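Side-chain contacts in V-type ATP synthase alpha chain (Nanoarchaeum equitans Kin4-M, PDB 5BN3), which belongs to the ATP synthase alpha/beta family and binds adenosine-5'-diphosphate and magnesium ions, with a nucleotide-binding domain of the P-loop kind: residues I4-I7 with V12-K15; E34-E39 with Y44-E49; R324-L329 with E343-Y348. All blocks are in the same frame, centred on the assembly; numbering follows the deposited sequence.

Interaction 1 of 3, residues I4-I7 with V12-K15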
loop_
_atom_site.group_PDB
_atom_site.type_symbol
_atom_site.label_atom_id
_atom_site.label_comp_id
_atom_site.label_asym_id
_atom_site.label_seq_id
_atom_site.Cartn_x
_atom_site.Cartn_y
_atom_site.Cartn_z
ATOM N N ILE A 4 24.376 -30.000 -17.397
ATOM C CA ILE A 4 23.826 -29.002 -16.485
ATOM C C ILE A 4 24.928 -28.028 -16.071
ATOM O O ILE A 4 26.041 -28.445 -15.762
ATOM C CB ILE A 4 23.258 -29.672 -15.211
ATOM C CG1 ILE A 4 22.116 -30.626 -15.569
ATOM C CG2 ILE A 4 22.777 -28.632 -14.209
ATOM C CD1 ILE A 4 21.516 -31.336 -14.370
ATOM N N ILE A 5 24.631 -26.732 -16.073
ATOM C CA ILE A 5 25.591 -25.747 -15.579
ATOM C C ILE A 5 25.027 -24.971 -14.390
ATOM O O ILE A 5 25.750 -24.225 -13.725
ATOM C CB ILE A 5 26.049 -24.766 -16.678
ATOM C CG1 ILE A 5 24.925 -23.799 -17.045
ATOM C CG2 ILE A 5 26.545 -25.521 -17.906
ATOM C CD1 ILE A 5 25.381 -22.653 -17.918
ATOM N N SER A 6 23.735 -25.154 -14.125
ATOM C CA SER A 6 23.085 -24.492 -12.997
ATOM C C SER A 6 21.791 -25.178 -12.581
ATOM O O SER A 6 21.048 -25.690 -13.422
ATOM C CB SER A 6 22.785 -23.035 -13.341
ATOM O OG SER A 6 22.337 -22.325 -12.200
ATOM N N ILE A 7 21.527 -25.183 -11.278
ATOM C CA ILE A 7 20.259 -25.668 -10.745
ATOM C C ILE A 7 19.690 -24.639 -9.770
ATOM O O ILE A 7 20.316 -24.311 -8.761
ATOM C CB ILE A 7 20.422 -27.019 -10.027
ATOM C CG1 ILE A 7 21.087 -28.036 -10.957
ATOM C CG2 ILE A 7 19.073 -27.548 -9.566
ATOM C CD1 ILE A 7 22.130 -28.885 -10.279
ATOM N N VAL A 12 16.471 -25.615 -14.439
ATOM C CA VAL A 12 17.805 -26.119 -14.745
ATOM C C VAL A 12 18.346 -25.433 -15.998
ATOM O O VAL A 12 17.639 -25.312 -16.999
ATOM C CB VAL A 12 17.797 -27.650 -14.940
ATOM C CG1 VAL A 12 19.049 -28.116 -15.675
ATOM C CG2 VAL A 12 17.681 -28.347 -13.601
ATOM N N ILE A 13 19.587 -24.960 -15.929
ATOM C CA ILE A 13 20.255 -24.399 -17.098
ATOM C C ILE A 13 21.288 -25.399 -17.605
ATOM O O ILE A 13 22.104 -25.909 -16.832
ATOM C CB ILE A 13 20.928 -23.047 -16.783
ATOM C CG1 ILE A 13 19.883 -22.042 -16.292
ATOM C CG2 ILE A 13 21.635 -22.496 -18.013
ATOM C CD1 ILE A 13 20.464 -20.728 -15.807
ATOM N N ALA A 14 21.241 -25.688 -18.902
ATOM C CA ALA A 14 22.150 -26.658 -19.501
ATOM C C ALA A 14 22.850 -26.100 -20.732
ATOM O O ALA A 14 22.263 -25.333 -21.495
ATOM C CB ALA A 14 21.403 -27.934 -19.856
ATOM N N LYS A 15 24.108 -26.490 -20.919
ATOM C CA LYS A 15 24.817 -26.199 -22.159
ATOM C C LYS A 15 24.630 -27.360 -23.126
ATOM O O LYS A 15 24.639 -28.523 -22.716
ATOM C CB LYS A 15 26.312 -25.986 -21.901
ATOM C CG LYS A 15 26.725 -24.539 -21.664
ATOM C CD LYS A 15 28.216 -24.366 -21.936
ATOM C CE LYS A 15 28.674 -22.924 -21.753
ATOM N NZ LYS A 15 28.961 -22.586 -20.332
#

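Interaction 2 of 3, residues E34-E39 with Y44-E49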
loop_
_atom_site.group_PDB
_atom_site.type_symbol
_atom_site.label_atom_id
_atom_site.label_comp_id
_atom_site.label_asym_id
_atom_site.label_seq_id
_atom_site.Cartn_x
_atom_site.Cartn_y
_atom_site.Cartn_z
ATOM N N GLU A 34 11.301 -29.759 -19.614
ATOM C CA GLU A 34 10.893 -29.158 -20.876
ATOM C C GLU A 34 11.666 -27.864 -21.110
ATOM O O GLU A 34 11.719 -26.999 -20.234
ATOM C CB GLU A 34 9.384 -28.888 -20.869
ATOM C CG GLU A 34 8.816 -28.383 -22.188
ATOM C CD GLU A 34 7.325 -28.094 -22.103
ATOM O OE1 GLU A 34 6.783 -28.054 -20.977
ATOM O OE2 GLU A 34 6.692 -27.907 -23.164
ATOM N N VAL A 35 12.276 -27.737 -22.285
ATOM C CA VAL A 35 12.993 -26.515 -22.638
ATOM C C VAL A 35 12.003 -25.372 -22.862
ATOM O O VAL A 35 11.100 -25.482 -23.687
ATOM C CB VAL A 35 13.854 -26.707 -23.901
ATOM C CG1 VAL A 35 14.581 -25.422 -24.245
ATOM C CG2 VAL A 35 14.858 -27.827 -23.689
ATOM N N ILE A 36 12.172 -24.279 -22.125
ATOM C CA ILE A 36 11.245 -23.152 -22.202
ATOM C C ILE A 36 11.917 -21.905 -22.766
ATOM O O ILE A 36 11.253 -20.916 -23.087
ATOM C CB ILE A 36 10.650 -22.820 -20.820
ATOM C CG1 ILE A 36 11.763 -22.454 -19.834
ATOM C CG2 ILE A 36 9.829 -23.986 -20.296
ATOM C CD1 ILE A 36 11.267 -22.103 -18.447
ATOM N N GLY A 37 13.240 -21.956 -22.874
ATOM C CA GLY A 37 14.009 -20.837 -23.382
ATOM C C GLY A 37 15.373 -21.270 -23.888
ATOM O O GLY A 37 15.944 -22.244 -23.393
ATOM N N ILE A 38 15.891 -20.554 -24.879
ATOM C CA ILE A 38 17.224 -20.832 -25.407
ATOM C C ILE A 38 18.006 -19.537 -25.599
ATOM O O ILE A 38 17.509 -18.583 -26.197
ATOM C CB ILE A 38 17.162 -21.621 -26.737
ATOM C CG1 ILE A 38 16.734 -23.069 -26.476
ATOM C CG2 ILE A 38 18.510 -21.603 -27.444
ATOM C CD1 ILE A 38 16.573 -23.898 -27.730
ATOM N N GLU A 39 19.227 -19.507 -25.073
ATOM C CA GLU A 39 20.107 -18.354 -25.213
ATOM C C GLU A 39 21.477 -18.843 -25.663
ATOM O O GLU A 39 22.263 -19.333 -24.850
ATOM C CB GLU A 39 20.219 -17.606 -23.881
ATOM C CG GLU A 39 21.072 -16.346 -23.924
ATOM C CD GLU A 39 20.969 -15.537 -22.645
ATOM O OE1 GLU A 39 20.510 -16.096 -21.626
ATOM O OE2 GLU A 39 21.339 -14.344 -22.658
ATOM N N TYR A 44 17.161 -23.169 -21.082
ATOM C CA TYR A 44 16.458 -23.002 -19.818
ATOM C C TYR A 44 15.352 -24.042 -19.724
ATOM O O TYR A 44 14.445 -24.086 -20.560
ATOM C CB TYR A 44 15.923 -21.575 -19.685
ATOM C CG TYR A 44 17.032 -20.548 -19.598
ATOM C CD1 TYR A 44 17.665 -20.080 -20.741
ATOM C CD2 TYR A 44 17.461 -20.063 -18.370
ATOM C CE1 TYR A 44 18.687 -19.151 -20.666
ATOM C CE2 TYR A 44 18.482 -19.132 -18.284
ATOM C CZ TYR A 44 19.091 -18.681 -19.436
ATOM O OH TYR A 44 20.107 -17.756 -19.353
ATOM N N ILE A 45 15.446 -24.889 -18.707
ATOM C CA ILE A 45 14.597 -26.064 -18.598
ATOM C C ILE A 45 13.796 -26.050 -17.303
ATOM O O ILE A 45 14.369 -25.923 -16.217
ATOM C CB ILE A 45 15.461 -27.343 -18.625
ATOM C CG1 ILE A 45 16.232 -27.431 -19.945
ATOM C CG2 ILE A 45 14.606 -28.578 -18.421
ATOM C CD1 ILE A 45 17.505 -28.245 -19.857
ATOM N N GLN A 46 12.476 -26.177 -17.407
ATOM C CA GLN A 46 11.671 -26.383 -16.208
ATOM C C GLN A 46 11.485 -27.879 -15.964
ATOM O O GLN A 46 11.058 -28.627 -16.852
ATOM C CB GLN A 46 10.341 -25.612 -16.250
ATOM C CG GLN A 46 9.306 -26.088 -17.259
ATOM C CD GLN A 46 8.074 -25.198 -17.265
ATOM O OE1 GLN A 46 8.176 -23.982 -17.105
ATOM N NE2 GLN A 46 6.905 -25.802 -17.445
ATOM N N VAL A 47 11.849 -28.309 -14.762
ATOM C CA VAL A 47 11.862 -29.722 -14.410
ATOM C C VAL A 47 10.585 -30.094 -13.666
ATOM O O VAL A 47 10.186 -29.407 -12.724
ATOM C CB VAL A 47 13.094 -30.053 -13.548
ATOM C CG1 VAL A 47 13.150 -31.537 -13.235
ATOM C CG2 VAL A 47 14.356 -29.624 -14.269
ATOM N N TYR A 48 9.948 -31.181 -14.096
ATOM C CA TYR A 48 8.679 -31.612 -13.518
ATOM C C TYR A 48 8.874 -32.606 -12.379
ATOM O O TYR A 48 7.992 -33.413 -12.078
ATOM C CB TYR A 48 7.775 -32.195 -14.604
ATOM C CG TYR A 48 7.429 -31.189 -15.672
ATOM C CD1 TYR A 48 6.430 -30.250 -15.465
ATOM C CD2 TYR A 48 8.113 -31.165 -16.878
ATOM C CE1 TYR A 48 6.116 -29.320 -16.433
ATOM C CE2 TYR A 48 7.805 -30.240 -17.853
ATOM C CZ TYR A 48 6.807 -29.320 -17.624
ATOM O OH TYR A 48 6.496 -28.396 -18.590
ATOM N N GLU A 49 10.039 -32.535 -11.748
ATOM C CA GLU A 49 10.345 -33.358 -10.587
ATOM C C GLU A 49 11.246 -32.571 -9.648
ATOM O O GLU A 49 11.757 -31.513 -10.020
ATOM C CB GLU A 49 11.005 -34.674 -11.013
ATOM C CG GLU A 49 10.098 -35.890 -10.870
ATOM C CD GLU A 49 10.074 -36.766 -12.108
ATOM O OE1 GLU A 49 10.694 -36.388 -13.126
ATOM O OE2 GLU A 49 9.430 -37.835 -12.065
#

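Interaction 3 of 3, residues R324-L329 with E343-Y348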
loop_
_atom_site.group_PDB
_atom_site.type_symbol
_atom_site.label_atom_id
_atom_site.label_comp_id
_atom_site.label_asym_id
_atom_site.label_seq_id
_atom_site.Cartn_x
_atom_site.Cartn_y
_atom_site.Cartn_z
ATOM N N ARG A 324 -2.873 -21.806 -8.103
ATOM C CA ARG A 324 -1.668 -22.598 -7.857
ATOM C C ARG A 324 -0.823 -22.687 -9.124
ATOM O O ARG A 324 0.405 -22.734 -9.063
ATOM C CB ARG A 324 -2.037 -24.000 -7.363
ATOM C CG ARG A 324 -3.010 -24.013 -6.190
ATOM C CD ARG A 324 -2.535 -23.121 -5.060
ATOM N NE ARG A 324 -3.549 -23.002 -4.017
ATOM C CZ ARG A 324 -3.724 -21.922 -3.262
ATOM N NH1 ARG A 324 -2.953 -20.858 -3.433
ATOM N NH2 ARG A 324 -4.676 -21.908 -2.341
ATOM N N TRP A 325 -1.500 -22.716 -10.268
ATOM C CA TRP A 325 -0.847 -22.675 -11.572
ATOM C C TRP A 325 -0.183 -21.315 -11.746
ATOM O O TRP A 325 0.945 -21.220 -12.230
ATOM C CB TRP A 325 -1.885 -22.931 -12.678
ATOM C CG TRP A 325 -1.422 -22.650 -14.091
ATOM C CD1 TRP A 325 -0.146 -22.733 -14.577
ATOM C CD2 TRP A 325 -2.241 -22.229 -15.192
ATOM N NE1 TRP A 325 -0.126 -22.393 -15.909
ATOM C CE2 TRP A 325 -1.399 -22.082 -16.311
ATOM C CE3 TRP A 325 -3.608 -21.969 -15.340
ATOM C CZ2 TRP A 325 -1.877 -21.681 -17.560
ATOM C CZ3 TRP A 325 -4.081 -21.573 -16.580
ATOM C CH2 TRP A 325 -3.218 -21.433 -17.673
ATOM N N ALA A 326 -0.878 -20.263 -11.328
ATOM C CA ALA A 326 -0.317 -18.919 -11.371
ATOM C C ALA A 326 0.936 -18.806 -10.505
ATOM O O ALA A 326 1.896 -18.133 -10.883
ATOM C CB ALA A 326 -1.352 -17.899 -10.947
ATOM N N GLU A 327 0.926 -19.463 -9.346
ATOM C CA GLU A 327 2.099 -19.475 -8.471
ATOM C C GLU A 327 3.282 -20.153 -9.153
ATOM O O GLU A 327 4.427 -19.728 -8.998
ATOM C CB GLU A 327 1.794 -20.195 -7.154
ATOM C CG GLU A 327 3.007 -20.296 -6.227
ATOM C CD GLU A 327 2.817 -21.284 -5.091
ATOM O OE1 GLU A 327 1.708 -21.844 -4.962
ATOM O OE2 GLU A 327 3.782 -21.506 -4.321
ATOM N N ALA A 328 3.000 -21.216 -9.901
ATOM C CA ALA A 328 4.043 -21.927 -10.625
ATOM C C ALA A 328 4.671 -21.024 -11.681
ATOM O O ALA A 328 5.890 -20.985 -11.821
ATOM C CB ALA A 328 3.484 -23.183 -11.261
ATOM N N LEU A 329 3.831 -20.301 -12.418
ATOM C CA LEU A 329 4.302 -19.348 -13.421
ATOM C C LEU A 329 5.179 -18.270 -12.801
ATOM O O LEU A 329 6.218 -17.902 -13.351
ATOM C CB LEU A 329 3.116 -18.688 -14.126
ATOM C CG LEU A 329 2.272 -19.574 -15.040
ATOM C CD1 LEU A 329 1.084 -18.806 -15.599
ATOM C CD2 LEU A 329 3.135 -20.097 -16.162
ATOM N N GLU A 343 1.761 -7.700 -8.561
ATOM C CA GLU A 343 1.773 -8.697 -7.484
ATOM C C GLU A 343 2.833 -9.773 -7.672
ATOM O O GLU A 343 2.706 -10.877 -7.141
ATOM C CB GLU A 343 0.396 -9.327 -7.300
ATOM N N GLY A 344 3.881 -9.451 -8.421
ATOM C CA GLY A 344 4.978 -10.382 -8.604
ATOM C C GLY A 344 4.753 -11.373 -9.730
ATOM O O GLY A 344 5.681 -12.076 -10.140
ATOM N N TYR A 345 3.523 -11.437 -10.230
ATOM C CA TYR A 345 3.213 -12.318 -11.347
ATOM C C TYR A 345 3.886 -11.803 -12.610
ATOM O O TYR A 345 4.105 -10.599 -12.748
ATOM C CB TYR A 345 1.699 -12.415 -11.549
ATOM C CG TYR A 345 0.983 -13.089 -10.402
ATOM C CD1 TYR A 345 1.083 -14.458 -10.208
ATOM C CD2 TYR A 345 0.201 -12.359 -9.520
ATOM C CE1 TYR A 345 0.433 -15.081 -9.163
ATOM C CE2 TYR A 345 -0.455 -12.974 -8.473
ATOM C CZ TYR A 345 -0.335 -14.333 -8.300
ATOM O OH TYR A 345 -0.985 -14.950 -7.260
ATOM N N PRO A 346 4.236 -12.715 -13.529
ATOM C CA PRO A 346 4.800 -12.279 -14.811
ATOM C C PRO A 346 3.785 -11.452 -15.594
ATOM O O PRO A 346 2.580 -11.609 -15.394
ATOM C CB PRO A 346 5.089 -13.600 -15.536
ATOM C CG PRO A 346 4.226 -14.618 -14.858
ATOM C CD PRO A 346 4.146 -14.182 -13.430
ATOM N N ALA A 347 4.266 -10.582 -16.473
ATOM C CA ALA A 347 3.384 -9.705 -17.233
ATOM C C ALA A 347 2.507 -10.462 -18.228
ATOM O O ALA A 347 1.507 -9.927 -18.712
ATOM C CB ALA A 347 4.196 -8.632 -17.940
ATOM N N TYR A 348 2.881 -11.702 -18.530
ATOM C CA TYR A 348 2.132 -12.515 -19.483
ATOM C C TYR A 348 1.093 -13.420 -18.817
ATOM O O TYR A 348 0.621 -14.378 -19.428
ATOM C CB TYR A 348 3.085 -13.338 -20.362
ATOM C CG TYR A 348 4.189 -14.052 -19.609
ATOM C CD1 TYR A 348 3.969 -15.290 -19.024
ATOM C CD2 TYR A 348 5.458 -13.498 -19.508
ATOM C CE1 TYR A 348 4.974 -15.948 -18.346
ATOM C CE2 TYR A 348 6.469 -14.151 -18.833
ATOM C CZ TYR A 348 6.220 -15.375 -18.255
ATOM O OH TYR A 348 7.220 -16.035 -17.578
HETATM O O HOH W 1 6.578 -18.468 -16.223
#

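Interaction 1 of 3, residues I4-I7 with V12-K15
Ile5 and Ser6 both direct their backbone N-H groups at the carbonyl of Ile13, which puts a classic beta bulge into this antiparallel hairpin. Ile5 N lies 2.8 Å from Ile13 O in a nearly straight bond (173° at the hydrogen), whereas Ser6 N reaches the same oxygen at 3.2 Å along a more bent path (143°). The return bond runs from Ile13 N to Ser6 O over 3.0 Å. Flanking this hydrogen-bonded pair, Ile4 with Ala14 and Ile7 with Val12 form non-hydrogen-bonded pairs.

The apolar contacts divide between the two faces of the sheet. Ile4, Ile7, Val12 and Ala14 share one face, where Val12 spreads its branches: CG1 meets Ile4 CG1 at 4.0 Å, the two side chains crossing almost at right angles, and CG2 approaches Ile7 CG1 at 4.3 Å. The beta-branched Ile4, Ile7 and Val12 suit such extended backbone and fill this buried layer, with Ala14 the small residue paired with Ile4. On the other face Ser6 CB rests 3.9 Å from Ile13 CB. Ile5, the extra residue of the bulge, holds CG1 between its backbone N and carbonyl carbon (chi1 71°), which lays that branch 3.7 Å from Ile13 CG2. Its other branch, CG2, lies 3.9 Å from Lys15 CG, meeting the aliphatic stem of the lysine.

Ser6 OG hydrogen-bonds to Ala34 O of the NEQ263 chain, and Ser6 and Ile7 pair with one of its strands. One carbonyl thus satisfies two consecutive amides, so the bulge adds a residue to strand 3-8, which the NEQ263 chain extends, without leaving either N-H unpaired.

Interaction 2 of 3, residues E34-E39 with Y44-E49
Tyr44 and Tyr48 meet residues 34-39 at their ring edges, each hydroxyl reaching a glutamate. At the edge of Tyr44 and in its plane lie Gly37 O and Glu39 CB; its OH donates to Glu39 OE1 at 2.8 Å, nearly in line with the C-O bond, with carboxylate and ring planes 32° apart. Glu39 has CG opposite its backbone N (chi1 -178°) and an extended chain, a shape that carries the carboxylate out to the end of the ring. Tyr48 takes Glu34 OE1 in its ring plane; the OH to OE1 separation is modelled at 2.4 Å, so short that its exact length is doubtful. Gln46 NE2 donates to Tyr48 OH at 2.9 Å, so that hydroxyl accepts from Gln46 and, if the short contact is real, donates to Glu34. Beyond the pair, Glu34 OE2 forms a salt bridge with Arg185 and Gln46 NE2 bonds to Glu295.

The backbone carries a classic bulge. Ile36 N gives Tyr44 O a nearly straight bond of 2.8 Å (173° at the hydrogen), while Gly37 N adds a weak one at 3.4 Å; Tyr44 N returns a bond to Gly37 O. Glu34 and Gln46 exchange two N-H...O bonds.

Apolar contacts add to this: Val35 CG2 lies 4.0 Å from Ile45 CG1, and Ile36 CG2 lies against the Gln46 side chain, nearest OE1 at 3.6 Å, the two side chains crossing nearly at right angles.

Amide, hydroxyl and carboxylate form a buried polar cluster, and the guanidinium of Arg185 would be expected to keep Glu34 charged, letting a buried carboxylate sit where the sheet meets Arg185.

Interaction 3 of 3, residues R324-L329 with E343-Y348
Tyr345 reaches from the loop toward the helix at Ala326. At its CB the torsion sets CG opposite the carbonyl carbon (chi1 -66°), which turns the ring back to the helix. CD1 comes to 3.8 Å from Ala326 O, an oxygen lying at the ring edge in its plane. One atom further, CE1 lies 3.8 Å from Ala326 CB, which approaches obliquely, and the edge of the ring also nears the backbone N of Glu327. The small alanine suits this spot because its methyl lets the broad ring come close to the helix backbone. Around the same ring, Arg330 makes a cation-pi contact, and Pro389 and Val390 of helix 389-395 touch it.

Next along the loop, the rigid ring of Pro346 sets CG 4.3 Å from Leu329 CB. Pro346 CB sits 3.4 Å above one face of Tyr348, toward the rim. Leu329 in turn lays CD1 over one face of Trp325, toward its rim, on its own helix.

A single water supplies a polar link. It donates to Leu329 O at 2.9 Å and to Tyr348 OH at 2.9 Å; the water lies at the edge of the Tyr348 ring, in its plane, and the hydroxyl is also hydrogen-bonded to Glu338. Tyr348 itself occupies the N-cap position of the following helix.

Apolar packing of Ala326 on Tyr345 and Leu329 on Pro346, with Arg330 adding polar links, therefore joins loop to helix 322-335, and the water ties together Leu329 O and Tyr348 OH, two acceptors for its hydrogens.

Overall arrangement
From the N terminus, interaction 1 closes the first hairpin, strands 3-8 and 11-15, and interaction 2 closes a later one, strands 31-39 and 42-47. The loops follow in series, with none nested or crossed. Strands 11-15 and 42-47 are neighbours, so the two hairpins join in one antiparallel sheet of the beta-barrel domain: Val12 N lies 2.8 Å from Ile45 O, a probable hydrogen bond. Far along the chain, interaction 3 folds a loop back on helix 322-335 in the nucleotide-binding domain. The centres of interactions 2 and 3 are about 17 Å apart and the two do not touch, yet Ile332 of that helix packs on Ile36 and Gln46, tying the two domains together.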